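Side-chain contacts in dally-like protein (Drosophila melanogaster, PDB 3ODN), which probably serves as a cell-surface heparan sulfate proteoglycan of the glypican family, with a role in hedgehog signaling, its helical core domain being described here: residues V117-D120 and L121-L125; K142-N145 and T146-Q149. The protein carries 2 engineered substitutions. One frame throughout, in Å; residues are numbered along the deposited sequence.

Both contacts are short lengths of helix, rather more than two turns each, interaction 1 on helix 115-131 and interaction 2 on helix 136-155, two helices consecutive in the chain that pack against each other. Their centres lie about 13 Å apart, and their buried faces meet: Phe118 CD2 comes within 3.6 Å of Phe143 CE1, while Phe118 also touches Leu147. Each length of helix thus divides into a core side and a more polar outer side. The outer chemistry differs. In 117-125 it consists of a weak lysine-serine bond and opposite charges near each other but not in contact, whereas in 142-149 a threonine hydroxyl returns to its own helix backbone and two amide side chains cross.

Interaction 1: V117-D120 and L121-L125; sequences VFSD and LFKEL
Lys123 folds back over the preceding turn of its helix to reach Ser119, in two polar steps of unequal strength. Its backbone N donates to Ser119 O at 3.2 Å, and at the far end of the side chain NZ makes a weak hydrogen bond of 3.5 Å to Ser119 OG. A bend at the second torsion (chi2 134°) turns the chain along the helix, bringing CD to 3.3 Å from Ser119 O, so that the aliphatic part of the lysine lies alongside the carbonyl. Arg96 of helix 48-106 touches both side chains.

The backbone bonds are of the helical kind but rather long. Phe122 N to Phe118 O, at 3.2 Å, is nearly straight at the hydrogen (163°); Leu121 N, by contrast, divides weakly between Val117 O and Phe118 O. Phe118 O also has the Phe122 ring beside it, with CD1 at 3.4 Å, so the oxygen sits at the ring's edge, near its plane.

Charged side chains make up the rest of the outer face. Asp120 OD1 and Lys123 NZ are 4.8 Å apart, an approach that may give some attraction, though the charged atoms do not touch. Glu124, bent at its own second torsion (chi2 -69°), lays CG 3.2 Å from Asp120 O, alongside the carbonyl that accepts a weak bond from its backbone N.

Apolar groups project to the other side. Phe118 and Phe122 both meet the ring of Phe99 in helix 48-106, edge-to-face in the case of Phe122, and Leu121 reaches Met140 of helix 136-155.

The chemistry implies a division of labour, that of an amphipathic helix in the all-helical glypican core: the apolar residues join this helix to its neighbours, while the lysine has one weak side-chain bond, to Ser119, and the nearby aspartate may partly offset its charge.

Interaction 2: K142-N145 and T146-Q149; sequences KFFN and TLYQ
Leu147 runs beside Phe143 and Phe144 of the preceding turn and offers both the same methyl. Its CD2 is 4.0 Å from Phe143 CZ and 4.1 Å from Phe144 CD1, approaching each ring obliquely. The rings also meet one another: Phe143 CE2 stands 3.8 Å above the plane of the Phe144 ring, over its centre. The three side chains therefore form one continuous apolar patch. Phe144 carries it on to Val182, Pro183 and Leu186, and Phe143 to Val117 and Leu121 of helix 115-131.

Thr146 shows how a hydroxyl can be satisfied within its own helix. With OG1 beside the backbone N and opposite the carbonyl carbon (chi1 -57°), the hydroxyl donates back to Lys142 O at 2.7 Å. The same oxygen receives Thr146 N at 2.9 Å, and the two donors arrive from opposite faces of the carbonyl plane, OG1 lying 37° out of it. A valine in place of this threonine would probably leave Lys142 O with only the backbone N-H of these two donors, and lose the hydroxyl tie between the turns.

Further round, Asn145 and Gln149 cross with their amide planes nearly perpendicular, 83° apart, beside Met173 and Ser170 of helix 163-176. Tyr148 has the backbone O of Asn145 at its ring edge, near the plane, and its CB packs 3.3 Å from Phe144 O; the side chain touches Val169, Pro178 and Phe179.

Regular bonds such as Leu147 N to Phe143 O, at 2.8 Å, run through the turn. The whole is characteristic of an amphipathic helix in an all-helical bundle such as the glypican core: a mainly aromatic and aliphatic face meets helices 115-131 and 182-214, Asn145 and Gln149 meet helix 163-176, and the threonine hydroxyl bonds the carbonyl four residues earlier.

Interaction 1: V117-D120 and L121-L125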
loop_
_atom_site.group_PDB
_atom_site.type_symbol
_atom_site.label_atom_id
_atom_site.label_comp_id
_atom_site.label_asym_id
_atom_site.label_seq_id
_atom_site.Cartn_x
_atom_site.Cartn_y
_atom_site.Cartn_z
ATOM N N VAL A 117 1.996 15.693 27.686
ATOM C CA VAL A 117 0.852 15.954 26.822
ATOM C C VAL A 117 1.319 15.802 25.373
ATOM O O VAL A 117 0.675 15.117 24.576
ATOM C CB VAL A 117 0.280 17.372 27.104
ATOM C CG1 VAL A 117 -0.894 17.706 26.190
ATOM C CG2 VAL A 117 -0.116 17.527 28.573
ATOM N N PHE A 118 2.452 16.428 25.050
ATOM C CA PHE A 118 3.037 16.383 23.727
ATOM C C PHE A 118 3.712 15.030 23.462
ATOM O O PHE A 118 3.590 14.514 22.356
ATOM C CB PHE A 118 4.018 17.555 23.534
ATOM C CG PHE A 118 3.402 18.908 23.781
ATOM C CD1 PHE A 118 3.615 19.577 24.981
ATOM C CD2 PHE A 118 2.618 19.519 22.813
ATOM C CE1 PHE A 118 3.077 20.850 25.197
ATOM C CE2 PHE A 118 2.064 20.778 23.034
ATOM C CZ PHE A 118 2.291 21.433 24.228
ATOM N N SER A 119 4.381 14.437 24.471
ATOM C CA SER A 119 5.038 13.143 24.292
ATOM C C SER A 119 3.994 12.007 24.129
ATOM O O SER A 119 4.192 11.135 23.289
ATOM C CB SER A 119 6.122 12.891 25.352
ATOM O OG SER A 119 5.687 12.146 26.481
ATOM N N ASP A 120 2.837 12.106 24.828
ATOM C CA ASP A 120 1.696 11.172 24.727
ATOM C C ASP A 120 1.078 11.236 23.330
ATOM O O ASP A 120 0.524 10.237 22.870
ATOM C CB ASP A 120 0.585 11.478 25.765
ATOM C CG ASP A 120 0.868 11.029 27.185
ATOM O OD1 ASP A 120 1.834 10.249 27.382
ATOM O OD2 ASP A 120 0.149 11.493 28.115
ATOM N N LEU A 121 1.116 12.416 22.690
ATOM C CA LEU A 121 0.617 12.606 21.338
ATOM C C LEU A 121 1.509 11.825 20.376
ATOM O O LEU A 121 0.992 11.036 19.601
ATOM C CB LEU A 121 0.557 14.104 20.947
ATOM C CG LEU A 121 -0.123 14.399 19.593
ATOM C CD1 LEU A 121 -1.594 14.102 19.649
ATOM C CD2 LEU A 121 0.134 15.825 19.127
ATOM N N PHE A 122 2.838 11.990 20.460
ATOM C CA PHE A 122 3.756 11.237 19.601
ATOM C C PHE A 122 3.663 9.712 19.746
ATOM O O PHE A 122 3.884 9.001 18.779
ATOM C CB PHE A 122 5.193 11.741 19.739
ATOM C CG PHE A 122 5.473 12.961 18.898
ATOM C CD1 PHE A 122 5.409 14.235 19.452
ATOM C CD2 PHE A 122 5.770 12.839 17.542
ATOM C CE1 PHE A 122 5.647 15.369 18.664
ATOM C CE2 PHE A 122 6.005 13.974 16.752
ATOM C CZ PHE A 122 5.977 15.229 17.325
ATOM N N LYS A 123 3.310 9.227 20.937
ATOM C CA LYS A 123 3.149 7.807 21.222
ATOM C C LYS A 123 1.945 7.230 20.508
ATOM O O LYS A 123 2.035 6.126 19.989
ATOM C CB LYS A 123 3.066 7.560 22.740
ATOM C CG LYS A 123 4.445 7.375 23.358
ATOM C CD LYS A 123 4.649 8.172 24.645
ATOM C CE LYS A 123 6.097 8.141 25.078
ATOM N NZ LYS A 123 6.286 8.719 26.432
ATOM N N GLU A 124 0.835 7.984 20.457
ATOM C CA GLU A 124 -0.401 7.605 19.779
ATOM C C GLU A 124 -0.197 7.477 18.282
ATOM O O GLU A 124 -0.706 6.534 17.669
ATOM C CB GLU A 124 -1.505 8.613 20.079
ATOM C CG GLU A 124 -1.962 8.659 21.540
ATOM C CD GLU A 124 -2.729 7.482 22.132
ATOM O OE1 GLU A 124 -3.476 7.698 23.116
ATOM O OE2 GLU A 124 -2.562 6.342 21.642
ATOM N N LEU A 125 0.575 8.412 17.700
ATOM C CA LEU A 125 0.921 8.473 16.286
ATOM C C LEU A 125 1.848 7.320 15.963
ATOM O O LEU A 125 1.662 6.677 14.945
ATOM C CB LEU A 125 1.557 9.828 15.922
ATOM C CG LEU A 125 0.778 11.102 16.292
ATOM C CD1 LEU A 125 1.670 12.337 16.162
ATOM C CD2 LEU A 125 -0.493 11.261 15.463
#

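Interaction 2: K142-N145 and T146-Q149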
loop_
_atom_site.group_PDB
_atom_site.type_symbol
_atom_site.label_atom_id
_atom_site.label_comp_id
_atom_site.label_asym_id
_atom_site.label_seq_id
_atom_site.Cartn_x
_atom_site.Cartn_y
_atom_site.Cartn_z
ATOM N N LYS A 142 -8.827 15.360 21.935
ATOM C CA LYS A 142 -8.449 15.314 23.347
ATOM C C LYS A 142 -7.224 16.158 23.658
ATOM O O LYS A 142 -7.234 16.853 24.677
ATOM C CB LYS A 142 -8.290 13.868 23.855
ATOM C CG LYS A 142 -9.595 13.300 24.391
ATOM C CD LYS A 142 -9.745 11.807 24.106
ATOM C CE LYS A 142 -11.125 11.325 24.475
ATOM N NZ LYS A 142 -11.235 9.851 24.365
ATOM N N PHE A 143 -6.192 16.115 22.768
ATOM C CA PHE A 143 -4.925 16.839 22.882
ATOM C C PHE A 143 -5.115 18.365 22.954
ATOM O O PHE A 143 -4.659 19.001 23.912
ATOM C CB PHE A 143 -3.964 16.434 21.725
ATOM C CG PHE A 143 -2.839 17.405 21.481
ATOM C CD1 PHE A 143 -1.736 17.441 22.326
ATOM C CD2 PHE A 143 -2.895 18.307 20.424
ATOM C CE1 PHE A 143 -0.717 18.371 22.129
ATOM C CE2 PHE A 143 -1.888 19.253 20.246
ATOM C CZ PHE A 143 -0.807 19.275 21.100
ATOM N N PHE A 144 -5.793 18.931 21.938
ATOM C CA PHE A 144 -6.109 20.340 21.813
ATOM C C PHE A 144 -7.071 20.776 22.917
ATOM O O PHE A 144 -7.016 21.935 23.348
ATOM C CB PHE A 144 -6.691 20.630 20.420
ATOM C CG PHE A 144 -5.683 20.782 19.309
ATOM C CD1 PHE A 144 -4.745 21.805 19.335
ATOM C CD2 PHE A 144 -5.722 19.954 18.199
ATOM C CE1 PHE A 144 -3.840 21.974 18.284
ATOM C CE2 PHE A 144 -4.808 20.119 17.150
ATOM C CZ PHE A 144 -3.866 21.119 17.205
ATOM N N ASN A 145 -7.916 19.850 23.417
ATOM C CA ASN A 145 -8.809 20.153 24.542
ATOM C C ASN A 145 -7.983 20.343 25.849
ATOM O O ASN A 145 -8.222 21.284 26.622
ATOM C CB ASN A 145 -9.878 19.062 24.707
ATOM C CG ASN A 145 -10.939 19.459 25.706
ATOM O OD1 ASN A 145 -11.938 20.119 25.368
ATOM N ND2 ASN A 145 -10.717 19.103 26.972
ATOM N N THR A 146 -7.017 19.430 26.071
ATOM C CA THR A 146 -6.095 19.403 27.209
ATOM C C THR A 146 -5.166 20.627 27.118
ATOM O O THR A 146 -4.915 21.275 28.132
ATOM C CB THR A 146 -5.293 18.068 27.200
ATOM O OG1 THR A 146 -6.203 16.953 27.223
ATOM C CG2 THR A 146 -4.284 17.960 28.361
ATOM N N LEU A 147 -4.666 20.928 25.908
ATOM C CA LEU A 147 -3.775 22.047 25.645
ATOM C C LEU A 147 -4.451 23.375 25.979
ATOM O O LEU A 147 -3.846 24.205 26.647
ATOM C CB LEU A 147 -3.294 21.985 24.178
ATOM C CG LEU A 147 -2.299 23.029 23.680
ATOM C CD1 LEU A 147 -0.972 22.939 24.408
ATOM C CD2 LEU A 147 -2.086 22.881 22.206
ATOM N N TYR A 148 -5.726 23.538 25.593
ATOM C CA TYR A 148 -6.540 24.726 25.879
ATOM C C TYR A 148 -6.802 24.941 27.383
ATOM O O TYR A 148 -6.753 26.082 27.853
ATOM C CB TYR A 148 -7.866 24.623 25.095
ATOM C CG TYR A 148 -8.985 25.538 25.541
ATOM C CD1 TYR A 148 -8.844 26.923 25.492
ATOM C CD2 TYR A 148 -10.215 25.023 25.935
ATOM C CE1 TYR A 148 -9.886 27.770 25.866
ATOM C CE2 TYR A 148 -11.274 25.861 26.284
ATOM C CZ TYR A 148 -11.102 27.234 26.259
ATOM O OH TYR A 148 -12.142 28.063 26.618
ATOM N N GLN A 149 -7.133 23.856 28.114
ATOM C CA GLN A 149 -7.441 23.920 29.543
ATOM C C GLN A 149 -6.222 24.326 30.342
ATOM O O GLN A 149 -6.327 25.241 31.172
ATOM C CB GLN A 149 -8.050 22.608 30.054
ATOM C CG GLN A 149 -9.579 22.592 29.985
ATOM C CD GLN A 149 -10.118 21.301 30.527
ATOM O OE1 GLN A 149 -10.170 21.077 31.739
ATOM N NE2 GLN A 149 -10.504 20.408 29.642
#